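Local coordinates for protein putative oxidoreductase molybdopterin-binding subunit (Sulfolobus tokodaii, PDB 4ZOH) that binds a molybdenum pterin cytosine dinucleotide cofactor and probably serves as the catalytic subunit of a hydroxylase of the xanthine dehydrogenase and aldehyde oxidase family, at residues G277-N282 / G296-T301. Sequence-based numbering, arbitrary orientation.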
loop_
_atom_site.group_PDB
_atom_site.type_symbol
_atom_site.label_atom_id
_atom_site.label_comp_id
_atom_site.label_asym_id
_atom_site.label_seq_id
_atom_site.Cartn_x
_atom_site.Cartn_y
_atom_site.Cartn_z
ATOM N N GLY A 277 -32.661 -6.870 -44.661
ATOM C CA GLY A 277 -31.315 -6.962 -45.202
ATOM C C GLY A 277 -30.347 -7.735 -44.294
ATOM O O GLY A 277 -30.744 -8.617 -43.530
ATOM N N THR A 278 -29.078 -7.401 -44.423
ATOM C CA THR A 278 -28.035 -8.194 -43.867
ATOM C C THR A 278 -27.185 -7.264 -42.953
ATOM O O THR A 278 -26.650 -6.228 -43.416
ATOM C CB THR A 278 -27.184 -8.749 -45.020
ATOM O OG1 THR A 278 -28.043 -9.533 -45.865
ATOM C CG2 THR A 278 -26.058 -9.598 -44.510
ATOM N N LEU A 279 -27.074 -7.646 -41.680
ATOM C CA LEU A 279 -26.145 -6.961 -40.721
ATOM C C LEU A 279 -24.848 -7.717 -40.592
ATOM O O LEU A 279 -24.856 -8.889 -40.128
ATOM C CB LEU A 279 -26.841 -6.812 -39.335
ATOM C CG LEU A 279 -25.974 -6.161 -38.236
ATOM C CD1 LEU A 279 -25.794 -4.654 -38.503
ATOM C CD2 LEU A 279 -26.522 -6.451 -36.846
ATOM N N ILE A 280 -23.723 -7.109 -40.958
ATOM C CA ILE A 280 -22.448 -7.769 -40.687
ATOM C C ILE A 280 -21.581 -7.105 -39.556
ATOM O O ILE A 280 -21.039 -5.964 -39.745
ATOM C CB ILE A 280 -21.592 -7.886 -41.956
ATOM C CG1 ILE A 280 -22.256 -8.845 -42.971
ATOM C CG2 ILE A 280 -20.242 -8.495 -41.608
ATOM C CD1 ILE A 280 -21.712 -8.665 -44.381
ATOM N N ALA A 281 -21.362 -7.832 -38.451
ATOM C CA ALA A 281 -20.585 -7.310 -37.292
ATOM C C ALA A 281 -19.213 -7.944 -37.200
ATOM O O ALA A 281 -19.071 -9.148 -37.420
ATOM C CB ALA A 281 -21.364 -7.509 -36.014
ATOM N N ASN A 282 -18.175 -7.119 -37.028
ATOM C CA ASN A 282 -16.808 -7.576 -36.976
ATOM C C ASN A 282 -16.344 -7.851 -35.506
ATOM O O ASN A 282 -16.112 -6.908 -34.728
ATOM C CB ASN A 282 -15.917 -6.571 -37.688
ATOM C CG ASN A 282 -14.509 -7.074 -37.858
ATOM O OD1 ASN A 282 -14.121 -7.972 -37.166
ATOM N ND2 ASN A 282 -13.726 -6.439 -38.715
ATOM N N GLY A 296 -23.199 -10.504 -27.657
ATOM C CA GLY A 296 -24.457 -10.033 -27.027
ATOM C C GLY A 296 -24.868 -8.652 -27.594
ATOM O O GLY A 296 -26.077 -8.353 -27.765
ATOM N N ASN A 297 -23.854 -7.826 -27.868
ATOM C CA ASN A 297 -24.044 -6.464 -28.460
ATOM C C ASN A 297 -24.611 -6.493 -29.910
ATOM O O ASN A 297 -25.422 -5.622 -30.282
ATOM C CB ASN A 297 -22.718 -5.682 -28.435
ATOM C CG ASN A 297 -22.274 -5.360 -27.021
ATOM O OD1 ASN A 297 -23.015 -5.557 -26.083
ATOM N ND2 ASN A 297 -21.096 -4.824 -26.874
ATOM N N VAL A 298 -24.201 -7.517 -30.690
ATOM C CA VAL A 298 -24.758 -7.719 -32.039
ATOM C C VAL A 298 -26.272 -7.844 -32.033
ATOM O O VAL A 298 -26.990 -7.232 -32.872
ATOM C CB VAL A 298 -24.047 -8.893 -32.793
ATOM C CG1 VAL A 298 -24.756 -9.178 -34.111
ATOM C CG2 VAL A 298 -22.572 -8.549 -33.029
ATOM N N LYS A 299 -26.744 -8.582 -31.075
ATOM C CA LYS A 299 -28.121 -8.771 -30.842
ATOM C C LYS A 299 -28.836 -7.481 -30.466
ATOM O O LYS A 299 -29.956 -7.254 -30.947
ATOM C CB LYS A 299 -28.318 -9.822 -29.778
ATOM C CG LYS A 299 -27.751 -11.162 -30.291
ATOM C CD LYS A 299 -27.953 -12.228 -29.243
ATOM C CE LYS A 299 -27.071 -13.426 -29.492
ATOM N NZ LYS A 299 -27.596 -14.385 -28.464
ATOM N N SER A 300 -28.157 -6.640 -29.666
ATOM C CA SER A 300 -28.721 -5.334 -29.278
ATOM C C SER A 300 -28.914 -4.476 -30.518
ATOM O O SER A 300 -29.992 -3.879 -30.678
ATOM C CB SER A 300 -27.773 -4.649 -28.292
ATOM O OG SER A 300 -27.827 -5.360 -27.093
ATOM N N THR A 301 -27.913 -4.479 -31.420
ATOM C CA THR A 301 -28.018 -3.733 -32.640
ATOM C C THR A 301 -29.265 -4.150 -33.474
ATOM O O THR A 301 -30.085 -3.277 -33.853
ATOM C CB THR A 301 -26.805 -3.960 -33.497
ATOM O OG1 THR A 301 -25.638 -3.606 -32.760
ATOM C CG2 THR A 301 -26.888 -3.165 -34.814
#
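T301 N donates to N297 O at 3.0 Å, a helical bond that secures the turn whose T301 methyl faces L279. The contact lies within a beta-alpha-beta crossover: strand 272-282 leads into helix 288-304, which packs against the sheet before the chain returns in the neighbouring parallel strand 313-321. The two segments run nearly antiparallel, at 150°, with their axes 9.8 Å apart. No hydrogen bond joins them, and their meeting surface is apolar and buried. Threonine suits its place because its two branches do different work. With chi1 at -57°, OG1 lies beside the backbone N and bonds to G335 O, outside the helix, while CG2 reaches the strand. That methyl meets both ends of the forked L279 side chain, 3.9 Å from CD2 and 4.1 Å from CD1. L279 spans the wider gap with its longer side chain, and CG anti to the backbone N (chi1 178°) sends the fork toward the helix; CD2 also lies 4.2 Å from V298 CG1. Where the backbones come closer, with the CA atoms of A281 and V298 6.7 Å apart, a small residue is the natural occupant of the strand. V298 presents one methyl to L279 and the other to A281, and K258 and A320 on flanking strands adjoin it as well. Its second methyl fits closely: V298 CG2 sits 3.4 Å from A281 CB, tighter than ordinary van der Waals contact.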